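Local coordinates for protein DMSP lyase (Ruegeria pomeroyi, PDB 5CU1) that belongs to the cupin superfamily of beta-barrel proteins and holds an iron(III) ion inside its barrel, at residues Pro66-Thr71 with Ile149-Ala154; Pro34-Phe39 with Leu192-Gly197; Gly95-Ala100 with Pro203-Pro208. All coordinates share one frame; numbering follows the deposited sequence.

Contact 1 (Pro66-Thr71 with Ile149-Ala154); sequences PDLTTT and ILAGEA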
loop_
_atom_site.group_PDB
_atom_site.type_symbol
_atom_site.label_atom_id
_atom_site.label_comp_id
_atom_site.label_asym_id
_atom_site.label_seq_id
_atom_site.Cartn_x
_atom_site.Cartn_y
_atom_site.Cartn_z
ATOM N N PRO A 66 14.555 -8.287 -6.787
ATOM C CA PRO A 66 15.863 -7.652 -6.816
ATOM C C PRO A 66 15.931 -6.199 -7.337
ATOM O O PRO A 66 16.977 -5.670 -7.332
ATOM C CB PRO A 66 16.634 -8.638 -7.640
ATOM C CG PRO A 66 15.829 -8.833 -8.645
ATOM C CD PRO A 66 14.590 -9.200 -8.021
ATOM N N ASP A 67 14.795 -5.653 -7.693
ATOM C CA ASP A 67 14.576 -4.570 -8.490
ATOM C C ASP A 67 13.665 -3.568 -7.913
ATOM O O ASP A 67 13.168 -2.862 -8.519
ATOM C CB ASP A 67 14.105 -5.179 -9.756
ATOM C CG ASP A 67 14.052 -4.333 -10.894
ATOM O OD1 ASP A 67 14.804 -3.461 -11.269
ATOM O OD2 ASP A 67 13.174 -4.630 -11.532
ATOM N N LEU A 68 13.517 -3.581 -6.647
ATOM C CA LEU A 68 12.883 -2.527 -5.835
ATOM C C LEU A 68 13.921 -1.427 -5.326
ATOM O O LEU A 68 14.161 -1.294 -4.258
ATOM C CB LEU A 68 12.119 -3.148 -4.693
ATOM C CG LEU A 68 10.854 -3.826 -4.768
ATOM C CD1 LEU A 68 10.597 -4.599 -3.591
ATOM C CD2 LEU A 68 9.752 -3.022 -5.215
ATOM N N THR A 69 14.536 -0.818 -6.286
ATOM C CA THR A 69 15.276 0.450 -6.477
ATOM C C THR A 69 14.800 1.739 -5.851
ATOM O O THR A 69 13.755 2.070 -6.023
ATOM C CB THR A 69 15.558 0.525 -8.000
ATOM O OG1 THR A 69 16.649 -0.272 -8.359
ATOM C CG2 THR A 69 15.839 1.656 -8.483
ATOM N N THR A 70 15.609 2.372 -5.131
ATOM C CA THR A 70 15.302 3.649 -4.568
ATOM C C THR A 70 16.389 4.793 -4.629
ATOM O O THR A 70 17.519 4.606 -4.869
ATOM C CB THR A 70 14.988 3.705 -3.033
ATOM O OG1 THR A 70 15.432 2.651 -2.307
ATOM C CG2 THR A 70 13.796 3.956 -2.759
ATOM N N THR A 71 15.943 5.965 -4.214
ATOM C CA THR A 71 16.701 7.156 -3.911
ATOM C C THR A 71 16.907 7.313 -2.461
ATOM O O THR A 71 17.839 6.986 -1.984
ATOM C CB THR A 71 15.965 8.254 -4.537
ATOM O OG1 THR A 71 14.639 8.134 -4.240
ATOM C CG2 THR A 71 16.073 8.086 -5.915
ATOM N N ILE A 149 5.162 6.503 -3.473
ATOM C CA ILE A 149 6.027 5.525 -4.001
ATOM C C ILE A 149 7.449 5.451 -3.282
ATOM O O ILE A 149 8.188 6.350 -3.264
ATOM C CB ILE A 149 6.114 5.583 -5.547
ATOM C CG1 ILE A 149 5.064 4.866 -6.233
ATOM C CG2 ILE A 149 7.257 4.992 -6.087
ATOM C CD1 ILE A 149 3.729 5.361 -6.245
ATOM N N LEU A 150 7.790 4.299 -2.813
ATOM C CA LEU A 150 9.020 4.013 -2.148
ATOM C C LEU A 150 10.168 3.476 -2.977
ATOM O O LEU A 150 11.187 3.816 -2.736
ATOM C CB LEU A 150 8.835 3.157 -0.863
ATOM C CG LEU A 150 7.720 3.322 0.102
ATOM C CD1 LEU A 150 7.217 2.249 0.940
ATOM C CD2 LEU A 150 7.809 4.632 0.739
ATOM N N ALA A 151 9.863 2.721 -4.016
ATOM C CA ALA A 151 10.572 1.700 -4.768
ATOM C C ALA A 151 9.998 1.258 -6.040
ATOM O O ALA A 151 8.966 1.185 -6.176
ATOM C CB ALA A 151 10.986 0.595 -3.914
ATOM N N GLY A 152 10.833 1.117 -6.998
ATOM C CA GLY A 152 10.593 1.070 -8.409
ATOM C C GLY A 152 9.870 2.132 -9.044
ATOM O O GLY A 152 10.169 3.127 -8.866
ATOM N N GLU A 153 8.853 1.744 -9.703
ATOM C CA GLU A 153 8.141 2.462 -10.660
ATOM C C GLU A 153 6.966 1.768 -11.167
ATOM O O GLU A 153 7.006 0.725 -11.250
ATOM C CB GLU A 153 9.061 2.855 -11.792
ATOM C CG GLU A 153 8.502 3.819 -12.768
ATOM C CD GLU A 153 9.414 4.225 -13.860
ATOM O OE1 GLU A 153 10.297 4.947 -13.539
ATOM O OE2 GLU A 153 9.274 3.841 -14.937
ATOM N N ALA A 154 5.892 2.396 -11.459
ATOM C CA ALA A 154 4.734 1.915 -12.095
ATOM C C ALA A 154 3.920 2.980 -12.711
ATOM O O ALA A 154 4.096 3.998 -12.400
ATOM C CB ALA A 154 3.841 1.074 -11.188
#
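The flat groups that meet across this contact are peptide planes: the N-H of G152 approaches the carbonyl of T69 within its plane and lands on a lone pair. G152 N donates to T69 O at 3.2 Å, with 148° at the hydrogen, a rather long, somewhat bent bond, though well placed on the oxygen. The same oxygen is also approached by a carbon, since A151 CA lies 3.4 Å from T69 O with its C-H turned toward it. T69 O is thus met by two neighbouring residues of 149-154 at once. Behind this polar pair sits the apolar part. The methyl of A151 points at the loop and fills the angle beside L68, with A151 CB 4.0 Å from L68 CB and equally 4.0 Å from L68 CD2. The L68 CG is anti to its own carbonyl carbon (chi1 -75°), which helps bring CD2 to the same methyl. A151 CB also lies 3.7 Å from L68 O, an oxygen that takes a weak hydrogen bond from R77. L68 continues onto P188 and M190, and the side chain of L150 turns from the loop to I76 and F80 of helix 74-83. The very short approach of T70 to L150 O is doubtful. G152 follows with a positive phi of 54°, as the chain leaves strand 144-150 and turns the corner toward strand 154-158. L150 and A151 both face M190 of the adjacent strand, a classic beta bulge at the corner where the cupin barrel's chain passes from one sheet to the other.

Contact 2 (Pro34-Phe39 with Leu192-Gly197); sequences PALAGF and LVLWRG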
loop_
_atom_site.group_PDB
_atom_site.type_symbol
_atom_site.label_atom_id
_atom_site.label_comp_id
_atom_site.label_asym_id
_atom_site.label_seq_id
_atom_site.Cartn_x
_atom_site.Cartn_y
_atom_site.Cartn_z
ATOM N N PRO A 34 6.347 16.437 2.787
ATOM C CA PRO A 34 5.186 17.319 2.851
ATOM C C PRO A 34 3.854 16.828 2.343
ATOM O O PRO A 34 2.866 17.192 2.804
ATOM C CB PRO A 34 5.675 18.519 2.062
ATOM C CG PRO A 34 7.036 18.433 2.078
ATOM C CD PRO A 34 7.422 17.114 2.053
ATOM N N ALA A 35 3.886 15.961 1.383
ATOM C CA ALA A 35 2.716 15.402 0.791
ATOM C C ALA A 35 2.073 14.405 1.790
ATOM O O ALA A 35 0.996 14.350 1.832
ATOM C CB ALA A 35 2.932 14.888 -0.539
ATOM N N LEU A 36 2.807 13.784 2.612
ATOM C CA LEU A 36 2.339 12.976 3.683
ATOM C C LEU A 36 1.768 13.705 4.876
ATOM O O LEU A 36 0.742 13.508 5.264
ATOM C CB LEU A 36 3.318 11.943 3.999
ATOM C CG LEU A 36 4.001 11.127 2.958
ATOM C CD1 LEU A 36 4.840 10.178 3.603
ATOM C CD2 LEU A 36 3.183 10.372 2.023
ATOM N N ALA A 37 2.552 14.603 5.360
ATOM C CA ALA A 37 2.300 15.493 6.442
ATOM C C ALA A 37 1.214 16.476 6.175
ATOM O O ALA A 37 0.495 16.701 6.976
ATOM C CB ALA A 37 3.587 16.160 6.917
ATOM N N GLY A 38 1.095 16.958 4.969
ATOM C CA GLY A 38 -0.080 17.564 4.464
ATOM C C GLY A 38 -1.376 16.855 4.358
ATOM O O GLY A 38 -2.319 17.441 4.441
ATOM N N PHE A 39 -1.362 15.569 4.178
ATOM C CA PHE A 39 -2.546 14.728 4.112
ATOM C C PHE A 39 -3.241 14.413 5.371
ATOM O O PHE A 39 -4.233 14.424 5.446
ATOM C CB PHE A 39 -2.227 13.480 3.287
ATOM C CG PHE A 39 -3.285 12.448 3.150
ATOM C CD1 PHE A 39 -4.073 12.413 2.054
ATOM C CD2 PHE A 39 -3.376 11.500 4.032
ATOM C CE1 PHE A 39 -4.956 11.421 1.855
ATOM C CE2 PHE A 39 -4.288 10.537 3.898
ATOM C CZ PHE A 39 -5.041 10.493 2.776
ATOM N N LEU A 192 3.829 3.374 -0.009
ATOM C CA LEU A 192 3.073 3.661 1.187
ATOM C C LEU A 192 1.748 4.230 0.735
ATOM O O LEU A 192 1.720 5.080 -0.157
ATOM C CB LEU A 192 3.806 4.661 2.076
ATOM C CG LEU A 192 2.994 5.270 3.220
ATOM C CD1 LEU A 192 2.751 4.233 4.319
ATOM C CD2 LEU A 192 3.674 6.530 3.775
ATOM N N VAL A 193 0.660 3.733 1.328
ATOM C CA VAL A 193 -0.687 4.199 1.043
ATOM C C VAL A 193 -1.365 4.679 2.322
ATOM O O VAL A 193 -1.514 3.901 3.249
ATOM C CB VAL A 193 -1.536 3.092 0.425
ATOM C CG1 VAL A 193 -2.862 3.662 -0.099
ATOM C CG2 VAL A 193 -0.760 2.398 -0.664
ATOM N N LEU A 194 -1.761 5.955 2.368
ATOM C CA LEU A 194 -2.470 6.527 3.515
ATOM C C LEU A 194 -3.941 6.732 3.218
ATOM O O LEU A 194 -4.294 7.128 2.119
ATOM C CB LEU A 194 -1.853 7.868 3.925
ATOM C CG LEU A 194 -0.379 7.795 4.328
ATOM C CD1 LEU A 194 0.125 9.138 4.786
ATOM C CD2 LEU A 194 -0.167 6.749 5.415
ATOM N N TRP A 195 -4.788 6.434 4.205
ATOM C CA TRP A 195 -6.235 6.648 4.133
ATOM C C TRP A 195 -6.692 7.637 5.192
ATOM O O TRP A 195 -6.148 7.691 6.299
ATOM C CB TRP A 195 -7.015 5.348 4.338
ATOM C CG TRP A 195 -7.084 4.479 3.160
ATOM C CD1 TRP A 195 -6.252 4.487 2.101
ATOM C CD2 TRP A 195 -8.050 3.450 2.913
ATOM N NE1 TRP A 195 -6.627 3.526 1.199
ATOM C CE2 TRP A 195 -7.733 2.879 1.676
ATOM C CE3 TRP A 195 -9.146 2.960 3.622
ATOM C CZ2 TRP A 195 -8.487 1.849 1.119
ATOM C CZ3 TRP A 195 -9.885 1.936 3.076
ATOM C CH2 TRP A 195 -9.556 1.393 1.834
ATOM N N ARG A 196 -7.717 8.403 4.850
ATOM C CA ARG A 196 -8.326 9.306 5.798
ATOM C C ARG A 196 -9.801 9.324 5.472
ATOM O O ARG A 196 -10.179 9.067 4.330
ATOM C CB ARG A 196 -7.690 10.694 5.720
ATOM C CG ARG A 196 -7.967 11.451 4.434
ATOM C CD ARG A 196 -7.165 12.743 4.342
ATOM N NE ARG A 196 -7.753 13.647 3.348
ATOM C CZ ARG A 196 -7.337 14.885 3.098
ATOM N NH1 ARG A 196 -6.308 15.415 3.744
ATOM N NH2 ARG A 196 -7.967 15.607 2.190
ATOM N N GLY A 197 -10.632 9.587 6.479
ATOM C CA GLY A 197 -12.065 9.606 6.294
ATOM C C GLY A 197 -12.703 8.287 6.666
ATOM O O GLY A 197 -12.461 7.768 7.741
#
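L36 and F39 of helix 34-39 form the apolar centre with L192 and L194 of strand 189-196. L36 CD1 touches L192 CD2 at 3.8 Å, the two side chains crossing at a slant, while the other methyl, L36 CD2, is a looser 4.3 Å from L194 CD1. F26 of helix 17-32 also packs on both strand leucines. Farther along, F39 and L194 run past one another head to tail, F39 CE2 coming to 3.6 Å from L194 CB. With CG anti to its backbone N (chi1 177°), F39 sends its ring out over the strand. R196 then runs across the face of that ring: its CD sits over the centre, 3.5 Å from the centroid, in a CH-pi contact. The guanidinium lies nearly flat on F39, planes 18° apart, as an off-centre cation-pi stack. R196 NH1 donates to F39 O at 2.9 Å; that oxygen sits 9° out of the guanidinium plane and offers a lone pair. A salt bridge from R196 NE to E144 further fixes the rotation of the group. Strand alternation turns W195 the other way, where its NE1 hydrogen-bonds to E145, an iron ligand: a helix packed outside a cupin barrel, with the metal site within.

Contact 3 (Gly95-Ala100 with Pro203-Pro208); sequences GSRLGA and PVLTYP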
loop_
_atom_site.group_PDB
_atom_site.type_symbol
_atom_site.label_atom_id
_atom_site.label_comp_id
_atom_site.label_asym_id
_atom_site.label_seq_id
_atom_site.Cartn_x
_atom_site.Cartn_y
_atom_site.Cartn_z
ATOM N N GLY A 95 -13.081 -13.332 -3.893
ATOM C CA GLY A 95 -14.048 -14.048 -4.620
ATOM C C GLY A 95 -14.586 -13.406 -5.798
ATOM O O GLY A 95 -15.616 -13.557 -6.093
ATOM N N SER A 96 -13.761 -12.636 -6.430
ATOM C CA SER A 96 -13.949 -11.962 -7.666
ATOM C C SER A 96 -13.541 -12.687 -8.937
ATOM O O SER A 96 -13.222 -13.719 -8.967
ATOM C CB SER A 96 -13.235 -10.651 -7.575
ATOM O OG SER A 96 -11.911 -10.663 -7.832
ATOM N N ARG A 97 -13.527 -11.897 -9.985
ATOM C CA ARG A 97 -13.159 -12.133 -11.285
ATOM C C ARG A 97 -11.683 -12.289 -11.489
ATOM O O ARG A 97 -11.325 -12.853 -12.340
ATOM C CB ARG A 97 -13.801 -11.159 -12.226
ATOM C CG ARG A 97 -13.016 -9.863 -12.482
ATOM C CD ARG A 97 -13.707 -8.858 -13.330
ATOM N NE ARG A 97 -13.148 -7.565 -13.306
ATOM C CZ ARG A 97 -12.008 -7.163 -13.812
ATOM N NH1 ARG A 97 -11.238 -7.904 -14.480
ATOM N NH2 ARG A 97 -11.746 -5.956 -13.713
ATOM N N LEU A 98 -10.915 -11.896 -10.565
ATOM C CA LEU A 98 -9.537 -12.035 -10.478
ATOM C C LEU A 98 -8.988 -13.338 -9.955
ATOM O O LEU A 98 -9.305 -13.846 -9.072
ATOM C CB LEU A 98 -8.962 -10.767 -9.829
ATOM C CG LEU A 98 -9.390 -9.384 -10.192
ATOM C CD1 LEU A 98 -8.913 -8.341 -9.273
ATOM C CD2 LEU A 98 -8.815 -9.138 -11.489
ATOM N N GLY A 99 -8.156 -13.826 -10.744
ATOM C CA GLY A 99 -7.534 -15.110 -10.661
ATOM C C GLY A 99 -6.297 -15.113 -9.985
ATOM O O GLY A 99 -5.925 -14.201 -9.653
ATOM N N ALA A 100 -5.835 -16.215 -9.712
ATOM C CA ALA A 100 -4.594 -16.368 -9.118
ATOM C C ALA A 100 -3.432 -15.710 -9.629
ATOM O O ALA A 100 -2.635 -15.576 -8.947
ATOM C CB ALA A 100 -4.290 -17.780 -8.805
ATOM N N PRO A 203 -11.974 -1.473 -0.363
ATOM C CA PRO A 203 -11.980 -1.215 -1.817
ATOM C C PRO A 203 -12.761 -2.270 -2.616
ATOM O O PRO A 203 -12.761 -3.449 -2.248
ATOM C CB PRO A 203 -10.489 -1.246 -2.189
ATOM C CG PRO A 203 -9.787 -1.890 -1.010
ATOM C CD PRO A 203 -10.608 -1.563 0.186
ATOM N N VAL A 204 -13.445 -1.841 -3.676
ATOM C CA VAL A 204 -14.134 -2.766 -4.575
ATOM C C VAL A 204 -13.711 -2.492 -6.022
ATOM O O VAL A 204 -13.280 -1.384 -6.353
ATOM C CB VAL A 204 -15.687 -2.669 -4.443
ATOM C CG1 VAL A 204 -16.146 -3.134 -3.041
ATOM C CG2 VAL A 204 -16.182 -1.254 -4.728
ATOM N N LEU A 205 -13.811 -3.502 -6.877
ATOM C CA LEU A 205 -13.506 -3.322 -8.288
ATOM C C LEU A 205 -14.541 -2.391 -8.924
ATOM O O LEU A 205 -15.731 -2.505 -8.634
ATOM C CB LEU A 205 -13.486 -4.669 -9.004
ATOM C CG LEU A 205 -12.386 -5.635 -8.576
ATOM C CD1 LEU A 205 -12.792 -7.063 -8.900
ATOM C CD2 LEU A 205 -11.083 -5.278 -9.275
ATOM N N THR A 206 -14.106 -1.463 -9.774
ATOM C CA THR A 206 -15.061 -0.559 -10.407
ATOM C C THR A 206 -15.888 -1.337 -11.437
ATOM O O THR A 206 -17.071 -1.062 -11.647
ATOM C CB THR A 206 -14.349 0.657 -11.059
ATOM O OG1 THR A 206 -13.712 1.437 -10.042
ATOM C CG2 THR A 206 -15.332 1.549 -11.799
ATOM N N TYR A 207 -15.263 -2.333 -12.057
ATOM C CA TYR A 207 -15.937 -3.156 -13.053
ATOM C C TYR A 207 -15.861 -4.635 -12.685
ATOM O O TYR A 207 -15.084 -5.381 -13.270
ATOM C CB TYR A 207 -15.324 -2.915 -14.436
ATOM C CG TYR A 207 -15.275 -1.453 -14.818
ATOM C CD1 TYR A 207 -16.379 -0.827 -15.379
ATOM C CD2 TYR A 207 -14.125 -0.693 -14.608
ATOM C CE1 TYR A 207 -16.344 0.514 -15.723
ATOM C CE2 TYR A 207 -14.076 0.649 -14.953
ATOM C CZ TYR A 207 -15.192 1.247 -15.511
ATOM O OH TYR A 207 -15.167 2.581 -15.861
ATOM N N PRO A 208 -16.680 -5.068 -11.716
ATOM C CA PRO A 208 -16.622 -6.458 -11.244
ATOM C C PRO A 208 -16.850 -7.508 -12.341
ATOM O O PRO A 208 -16.531 -8.677 -12.127
ATOM C CB PRO A 208 -17.733 -6.524 -10.183
ATOM C CG PRO A 208 -18.587 -5.310 -10.408
ATOM C CD PRO A 208 -17.666 -4.270 -10.966
#
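Apolar contact centres on L205, whose two methyls meet different residues of the 95-100 loop. L98 and L205 meet end to end through their methyls, L98 CD1 lying 3.8 Å from L205 CD2. The other branch goes to the serine, with L205 CD1 3.9 Å from S96 CB. L98 also packs on P137, so the loop spans edge strand 204-205 and its neighbour 135-140 in one sheet of the cupin barrel. Within the loop, S96 OG accepts from L98 N at 3.2 Å, closing an ST turn; the hydroxyl also bonds to Y93 O, and the pair of bonds fixes its rotation. Hydrogen bonding across the contact belongs to R97. Its NE donates to Y207 O at 2.9 Å, the donor tilted 18° from the carbonyl plane. A second bond from R97 NH2 to the same oxygen, at 3.4 Å, is weak, which makes the grip lopsided. P208 O lies at the edge of the guanidinium, close to its plane, and only 3.1 Å from R97 CD. The arginine chain is extended from CG to NE, bringing NE to Y207 O while CD passes P208 O, which is no hydrogen-bond partner; R97 NH2 also makes a long, weak ion pair with E211.

How the contacts relate
Contacts 1 and 2 are buried and reach the same sheet through neighbouring strands, 144-150 and 189-196; they meet where L150 CD1 packs 3.7 Å from L192 N. Contact 3 is a surface contact between a loop and the edge strand of the other sheet, its centre about 26 Å from that of contact 1 and about 25 Å from that of contact 2. Contacts 2 and 3 nonetheless touch, W195 CH2 lying 3.5 Å from P203 CD. Contact 1 relies on one backbone bond with L68 packed on A151. Contacts 2 and 3 both combine leucines with an arginine-to-carbonyl bond, but R196 also stacks on buried F39, whereas R97 has no ring over it in this contact.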